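Rhamnose ABC transporter, periplasmic rhamnose-binding protein (Kribbella flavida, PDB 4KVF) probably binds a carbohydrate, likely rhamnose, outside the cytoplasmic membrane and delivers it to an ABC transporter for uptake. Local coordinates at residues D137-Q142 and A321-L326; A167-T172 and T214-L219. All coordinates share one frame; numbering follows the deposited sequence.

Contact 1. Residues D137-Q142 and A321-L326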
ATOM      1  N   ASP A 137     -18.534   3.643  -2.066  1.00 23.62           N
ATOM      2  CA  ASP A 137     -19.127   3.101  -0.844  1.00 24.32           C
ATOM      3  C   ASP A 137     -18.087   2.756   0.217  1.00 21.75           C
ATOM      4  O   ASP A 137     -18.358   2.882   1.404  1.00 25.17           O
ATOM      5  CB  ASP A 137     -19.984   1.881  -1.182  1.00 27.06           C
ATOM      6  CG  ASP A 137     -21.104   2.225  -2.147  1.00 27.24           C
ATOM      7  OD1 ASP A 137     -22.086   2.863  -1.705  1.00 31.61           O
ATOM      8  OD2 ASP A 137     -20.994   1.862  -3.340  1.00 29.36           O
ATOM      9  N   ALA A 138     -16.905   2.336  -0.221  1.00 25.10           N
ATOM     10  CA  ALA A 138     -15.813   2.006   0.693  1.00 20.59           C
ATOM     11  C   ALA A 138     -14.469   2.143  -0.004  1.00 24.09           C
ATOM     12  O   ALA A 138     -14.382   2.072  -1.229  1.00 24.45           O
ATOM     13  CB  ALA A 138     -15.973   0.589   1.245  1.00 22.35           C
ATOM     14  N   PHE A 139     -13.427   2.340   0.800  1.00 22.60           N
ATOM     15  CA  PHE A 139     -12.063   2.470   0.294  1.00 22.57           C
ATOM     16  C   PHE A 139     -11.169   1.476   1.008  1.00 23.71           C
ATOM     17  O   PHE A 139     -11.096   1.472   2.242  1.00 22.76           O
ATOM     18  CB  PHE A 139     -11.554   3.902   0.520  1.00 22.37           C
ATOM     19  CG  PHE A 139     -10.060   4.068   0.335  1.00 25.33           C
ATOM     20  CD1 PHE A 139      -9.427   3.642  -0.818  1.00 23.98           C
ATOM     21  CD2 PHE A 139      -9.303   4.694   1.311  1.00 25.45           C
ATOM     22  CE1 PHE A 139      -8.055   3.813  -0.982  1.00 25.37           C
ATOM     23  CE2 PHE A 139      -7.933   4.873   1.149  1.00 30.91           C
ATOM     24  CZ  PHE A 139      -7.313   4.427   0.005  1.00 25.59           C
ATOM     25  N   ILE A 140     -10.489   0.620   0.245  1.00 20.50           N
ATOM     26  CA  ILE A 140      -9.547  -0.306   0.863  1.00 21.51           C
ATOM     27  C   ILE A 140      -8.167   0.342   0.903  1.00 19.79           C
ATOM     28  O   ILE A 140      -7.531   0.551  -0.130  1.00 23.67           O
ATOM     29  CB  ILE A 140      -9.450  -1.653   0.109  1.00 22.91           C
ATOM     30  CG1 ILE A 140     -10.854  -2.235  -0.129  1.00 21.71           C
ATOM     31  CG2 ILE A 140      -8.572  -2.639   0.913  1.00 23.10           C
ATOM     32  CD1 ILE A 140     -11.708  -2.362   1.157  1.00 23.39           C
ATOM     33  N   ASN A 141      -7.721   0.659   2.113  1.00 22.26           N
ATOM     34  CA  ASN A 141      -6.422   1.280   2.340  1.00 23.76           C
ATOM     35  C   ASN A 141      -5.417   0.241   2.828  1.00 22.18           C
ATOM     36  O   ASN A 141      -5.641  -0.404   3.860  1.00 26.50           O
ATOM     37  CB  ASN A 141      -6.554   2.402   3.374  1.00 23.01           C
ATOM     38  CG  ASN A 141      -5.334   3.302   3.412  1.00 25.98           C
ATOM     39  OD1 ASN A 141      -4.363   3.066   2.690  1.00 33.59           O
ATOM     40  ND2 ASN A 141      -5.404   4.370   4.206  1.00 28.51           N
ATOM     41  N   GLN A 142      -4.321   0.069   2.085  1.00 24.09           N
ATOM     42  CA  GLN A 142      -3.384  -1.012   2.376  1.00 24.34           C
ATOM     43  C   GLN A 142      -2.702  -0.818   3.713  1.00 21.95           C
ATOM     44  O   GLN A 142      -2.372  -1.789   4.406  1.00 24.44           O
ATOM     45  CB  GLN A 142      -2.326  -1.167   1.270  1.00 26.44           C
ATOM     46  CG  GLN A 142      -1.526   0.079   0.986  1.00 32.28           C
ATOM     47  CD  GLN A 142      -2.103   0.869  -0.169  1.00 44.01           C
ATOM     48  OE1 GLN A 142      -3.303   1.144  -0.205  1.00 47.02           O
ATOM     49  NE2 GLN A 142      -1.254   1.224  -1.129  1.00 37.16           N
ATOM     50  N   ALA A 321     -15.527   7.489   7.185  1.00 35.46           N
ATOM     51  CA  ALA A 321     -15.704   7.767   5.754  1.00 36.76           C
ATOM     52  C   ALA A 321     -15.569   6.537   4.855  1.00 34.11           C
ATOM     53  O   ALA A 321     -15.164   6.649   3.701  1.00 35.09           O
ATOM     54  CB  ALA A 321     -14.736   8.862   5.295  1.00 40.53           C
ATOM     55  N   GLY A 322     -15.914   5.371   5.381  1.00 29.09           N
ATOM     56  CA  GLY A 322     -15.908   4.163   4.578  1.00 26.91           C
ATOM     57  C   GLY A 322     -14.542   3.566   4.328  1.00 29.75           C
ATOM     58  O   GLY A 322     -14.399   2.653   3.512  1.00 24.00           O
ATOM     59  N   GLU A 323     -13.533   4.045   5.048  1.00 23.23           N
ATOM     60  CA  GLU A 323     -12.184   3.500   4.897  1.00 21.00           C
ATOM     61  C   GLU A 323     -12.056   2.193   5.646  1.00 24.73           C
ATOM     62  O   GLU A 323     -12.403   2.105   6.831  1.00 24.92           O
ATOM     63  CB  GLU A 323     -11.130   4.484   5.413  1.00 24.98           C
ATOM     64  CG  GLU A 323      -9.739   3.900   5.396  1.00 23.33           C
ATOM     65  CD  GLU A 323      -8.670   4.908   5.775  1.00 39.61           C
ATOM     66  OE1 GLU A 323      -8.392   5.059   6.984  1.00 54.86           O
ATOM     67  OE2 GLU A 323      -8.125   5.562   4.865  1.00 47.91           O
ATOM     68  N   ILE A 324     -11.577   1.170   4.940  1.00 21.79           N
ATOM     69  CA  ILE A 324     -11.303  -0.121   5.522  1.00 20.44           C
ATOM     70  C   ILE A 324      -9.802  -0.373   5.419  1.00 22.45           C
ATOM     71  O   ILE A 324      -9.261  -0.437   4.324  1.00 24.00           O
ATOM     72  CB  ILE A 324     -12.060  -1.239   4.769  1.00 22.92           C
ATOM     73  CG1 ILE A 324     -13.566  -0.937   4.788  1.00 24.68           C
ATOM     74  CG2 ILE A 324     -11.768  -2.592   5.398  1.00 25.66           C
ATOM     75  CD1 ILE A 324     -14.396  -1.882   3.902  1.00 26.27           C
ATOM     76  N   VAL A 325      -9.138  -0.488   6.565  1.00 22.45           N
ATOM     77  CA  VAL A 325      -7.670  -0.583   6.572  1.00 21.98           C
ATOM     78  C   VAL A 325      -7.254  -2.039   6.593  1.00 23.65           C
ATOM     79  O   VAL A 325      -7.659  -2.780   7.496  1.00 23.35           O
ATOM     80  CB  VAL A 325      -7.093   0.117   7.828  1.00 21.91           C
ATOM     81  CG1 VAL A 325      -5.567  -0.025   7.856  1.00 24.70           C
ATOM     82  CG2 VAL A 325      -7.503   1.586   7.817  1.00 25.87           C
ATOM     83  N   LEU A 326      -6.449  -2.453   5.612  1.00 22.58           N
ATOM     84  CA  LEU A 326      -6.070  -3.855   5.467  1.00 19.60           C
ATOM     85  C   LEU A 326      -5.384  -4.354   6.731  1.00 25.96           C
ATOM     86  O   LEU A 326      -5.671  -5.441   7.232  1.00 24.64           O
ATOM     87  CB  LEU A 326      -5.152  -4.044   4.252  1.00 23.12           C
ATOM     88  CG  LEU A 326      -4.464  -5.399   4.083  1.00 24.51           C
ATOM     89  CD1 LEU A 326      -5.492  -6.524   3.890  1.00 23.68           C
ATOM     90  CD2 LEU A 326      -3.494  -5.343   2.908  1.00 26.02           C
TER
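Phe139 and Ile324 are joined by the straightest backbone bond of this parallel strand pair. Ile324 N donates to Phe139 O over 2.8 Å, with an angle of 178° at the hydrogen. Phe139 N bonds to Gly322 O, Asn141 N to Ile324 O, and Leu326 N to Asn141 O. The donors alternate between the strands, as parallel pairing requires. The same carbonyl oxygens also take weaker CA-H...O contacts, such as Ala138 CA to Gly322 O at 3.2 Å. Gly322 has a positive phi, a backbone shape that glycine adopts easily, and a CB there would run into Asp137 O.

The strands 138-141 and 323-325 close one side of a six-stranded parallel sheet, in the periplasmic-binding-protein fold. Strand 323-325 is the edge strand, and strand 138-141 also pairs with strand 123-127.

One side-chain hydrogen bond crosses the pair. Asn141 ND2 reaches Glu323 OE2 at 3.0 Å, with 143° at the hydrogen. It meets the oxygen from above the carboxylate plane. The first torsion of Glu323 (174°) and its extended chain bring the carboxylate alongside Phe139, where OE2 also sits at the ring edge, 3.8 Å from CE2. An alanine in place of Glu323 is likely to cost Asn141 ND2 this acceptor and take OE2 from the ring edge of Phe139.

Apolar contacts lie on the face with Ile140 and Ile324, whose side chains run side by side. Ile140 CD1 packs on Ile324 CB at 3.8 Å. Ile324 CD1 reaches Ala138 CB at 4.0 Å. Leu287 of helix 281-296 touches Ile140 here.

Contact 2. Residues A167-T172 and T214-L219; sequences AVLSAT and TEAQGL
Glu215 is met by Leu169 through its aliphatic part. Leu169 CD1 lies 3.6 Å from Glu215 CB, the shortest approach between the strand and the helix. The Glu215 chain bends at its second torsion (-65°), which turns the carboxylate off Leu169, so the leucine meets a methylene and not the charge.

One residue on, Ala216 takes the other branch of the same leucine. Leu169 CD2 packs against Ala216 CB at 4.1 Å. CG stands opposite the backbone N (chi1 174°), and this directs the fork at the helix. The small Ala216 is consistent with the close approach, the CA atoms of Leu169 and Ala216 being 7.0 Å apart.

Leu219 comes next to the strand. The four-residue spacing from Glu215 puts both on the same side of the helix, and Leu219 N bonds to Glu215 O in the usual helical way. Leu219 CD2 meets Ala167 CB at 4.0 Å, and CD1 lies almost as near to that methyl. Leu219 CD1 also rests 4.1 Å from Val168 O and brushes Leu169 CB. No hydrogen bond crosses the contact.

The axes of strand 167-170 and helix 214-219 run nearly antiparallel, at 167°, and come within 9.5 Å. Helix 209-222 is the helix of a beta-alpha-beta crossover from strand 197-204 to strand 226-231, and it passes over strand 164-170 between them. Ala167 and Leu169 face this helix. Val168 turns to the other face, where it touches Met185 of helix 176-189. Ala240 of helix 234-245 touches both Leu169 and Ala216.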
ATOM      1  N   ALA A 167      18.712   8.745   9.385  1.00 29.34           N
ATOM      2  CA  ALA A 167      18.486   9.701   8.306  1.00 25.54           C
ATOM      3  C   ALA A 167      17.462   9.095   7.380  1.00 25.43           C
ATOM      4  O   ALA A 167      17.333   7.883   7.317  1.00 28.71           O
ATOM      5  CB  ALA A 167      19.765   9.984   7.559  1.00 27.60           C
ATOM      6  N   VAL A 168      16.712   9.935   6.681  1.00 22.94           N
ATOM      7  CA  VAL A 168      15.735   9.441   5.726  1.00 23.75           C
ATOM      8  C   VAL A 168      16.248   9.704   4.315  1.00 27.97           C
ATOM      9  O   VAL A 168      16.793  10.772   4.040  1.00 29.75           O
ATOM     10  CB  VAL A 168      14.362  10.130   5.937  1.00 22.85           C
ATOM     11  CG1 VAL A 168      13.413   9.891   4.739  1.00 19.68           C
ATOM     12  CG2 VAL A 168      13.740   9.658   7.252  1.00 23.95           C
ATOM     13  N   LEU A 169      16.115   8.704   3.444  1.00 26.31           N
ATOM     14  CA  LEU A 169      16.322   8.881   2.015  1.00 22.35           C
ATOM     15  C   LEU A 169      14.952   8.800   1.346  1.00 25.24           C
ATOM     16  O   LEU A 169      14.343   7.732   1.253  1.00 24.65           O
ATOM     17  CB  LEU A 169      17.289   7.815   1.470  1.00 23.45           C
ATOM     18  CG  LEU A 169      17.513   7.758  -0.046  1.00 31.32           C
ATOM     19  CD1 LEU A 169      18.033   9.088  -0.569  1.00 32.14           C
ATOM     20  CD2 LEU A 169      18.493   6.639  -0.409  1.00 32.28           C
ATOM     21  N   SER A 170      14.438   9.954   0.935  1.00 25.11           N
ATOM     22  CA  SER A 170      13.070  10.031   0.449  1.00 24.53           C
ATOM     23  C   SER A 170      13.011  10.007  -1.072  1.00 30.78           C
ATOM     24  O   SER A 170      14.009   9.728  -1.744  1.00 27.05           O
ATOM     25  CB  SER A 170      12.384  11.291   0.995  1.00 25.54           C
ATOM     26  OG  SER A 170      10.985  11.255   0.741  1.00 23.42           O
ATOM     27  N   ALA A 171      11.819  10.266  -1.602  1.00 27.12           N
ATOM     28  CA  ALA A 171      11.628  10.425  -3.036  1.00 26.93           C
ATOM     29  C   ALA A 171      11.902  11.886  -3.385  1.00 31.77           C
ATOM     30  O   ALA A 171      12.959  12.403  -3.044  1.00 32.44           O
ATOM     31  CB  ALA A 171      10.204  10.015  -3.423  1.00 30.05           C
ATOM     32  N   THR A 172      10.954  12.562  -4.033  1.00 28.98           N
ATOM     33  CA  THR A 172      11.142  13.971  -4.375  1.00 33.82           C
ATOM     34  C   THR A 172      10.746  14.863  -3.211  1.00 31.52           C
ATOM     35  O   THR A 172       9.983  14.434  -2.346  1.00 28.67           O
ATOM     36  CB  THR A 172      10.259  14.369  -5.553  1.00 28.51           C
ATOM     37  OG1 THR A 172       8.888  14.161  -5.186  1.00 30.83           O
ATOM     38  CG2 THR A 172      10.605  13.547  -6.783  1.00 33.57           C
ATOM     39  N   THR A 214      23.612   7.635  -5.080  1.00 35.96           N
ATOM     40  CA  THR A 214      24.544   8.697  -4.714  1.00 33.95           C
ATOM     41  C   THR A 214      24.135   9.431  -3.429  1.00 32.92           C
ATOM     42  O   THR A 214      24.987   9.808  -2.620  1.00 35.66           O
ATOM     43  CB  THR A 214      24.713   9.695  -5.871  1.00 40.81           C
ATOM     44  OG1 THR A 214      25.247   8.998  -7.004  1.00 46.21           O
ATOM     45  CG2 THR A 214      25.669  10.805  -5.487  1.00 47.72           C
ATOM     46  N   GLU A 215      22.835   9.630  -3.228  1.00 30.70           N
ATOM     47  CA  GLU A 215      22.388  10.284  -1.997  1.00 31.60           C
ATOM     48  C   GLU A 215      22.636   9.408  -0.767  1.00 33.13           C
ATOM     49  O   GLU A 215      22.916   9.926   0.319  1.00 31.92           O
ATOM     50  CB  GLU A 215      20.914  10.720  -2.088  1.00 32.99           C
ATOM     51  CG  GLU A 215      20.675  11.877  -3.051  1.00 40.76           C
ATOM     52  CD  GLU A 215      21.345  13.172  -2.611  1.00 47.90           C
ATOM     53  OE1 GLU A 215      21.347  13.466  -1.394  1.00 45.28           O
ATOM     54  OE2 GLU A 215      21.870  13.900  -3.483  1.00 53.64           O
ATOM     55  N   ALA A 216      22.543   8.086  -0.933  1.00 34.63           N
ATOM     56  CA  ALA A 216      22.841   7.165   0.167  1.00 35.08           C
ATOM     57  C   ALA A 216      24.311   7.259   0.546  1.00 36.09           C
ATOM     58  O   ALA A 216      24.677   7.300   1.724  1.00 32.37           O
ATOM     59  CB  ALA A 216      22.482   5.735  -0.216  1.00 30.66           C
ATOM     60  N   GLN A 217      25.153   7.284  -0.479  1.00 32.68           N
ATOM     61  CA  GLN A 217      26.588   7.461  -0.325  1.00 34.47           C
ATOM     62  C   GLN A 217      26.864   8.767   0.412  1.00 37.65           C
ATOM     63  O   GLN A 217      27.689   8.822   1.326  1.00 37.06           O
ATOM     64  CB  GLN A 217      27.215   7.499  -1.717  1.00 42.04           C
ATOM     65  CG  GLN A 217      28.705   7.315  -1.791  1.00 56.87           C
ATOM     66  CD  GLN A 217      29.154   7.143  -3.232  1.00 61.63           C
ATOM     67  OE1 GLN A 217      28.554   7.717  -4.146  1.00 56.63           O
ATOM     68  NE2 GLN A 217      30.188   6.332  -3.448  1.00 62.06           N
ATOM     69  N   GLY A 218      26.155   9.818   0.014  1.00 38.04           N
ATOM     70  CA  GLY A 218      26.343  11.127   0.610  1.00 37.54           C
ATOM     71  C   GLY A 218      25.991  11.159   2.085  1.00 36.11           C
ATOM     72  O   GLY A 218      26.670  11.813   2.877  1.00 36.87           O
ATOM     73  N   LEU A 219      24.928  10.456   2.461  1.00 31.71           N
ATOM     74  CA  LEU A 219      24.510  10.424   3.864  1.00 37.20           C
ATOM     75  C   LEU A 219      25.581   9.780   4.727  1.00 34.67           C
ATOM     76  O   LEU A 219      25.935  10.286   5.798  1.00 35.95           O
ATOM     77  CB  LEU A 219      23.181   9.671   4.031  1.00 33.53           C
ATOM     78  CG  LEU A 219      21.907  10.395   3.579  1.00 31.50           C
ATOM     79  CD1 LEU A 219      20.704   9.452   3.611  1.00 28.85           C
ATOM     80  CD2 LEU A 219      21.657  11.616   4.455  1.00 31.92           C
TER

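How the contacts relate
Contact 1 and contact 2 belong to different parallel sheets, on opposite sides of the chain's centre. Their centres are 32 Å apart, and their nearest atoms about 15 Å. Contact 1 joins two strands of the six-stranded sheet. Contact 2 joins a strand of the four-stranded sheet to a helix on its face. In sequence, contact 2 is nested within contact 1: the chain leaves 137-142, passes through 167-172 and 214-219, and returns at 321-326. The late strand 323-325 thus rejoins the sheet built by the early strands. This fits the two-lobed, periplasmic-binding-protein fold, in which sugar is usually held between the lobes.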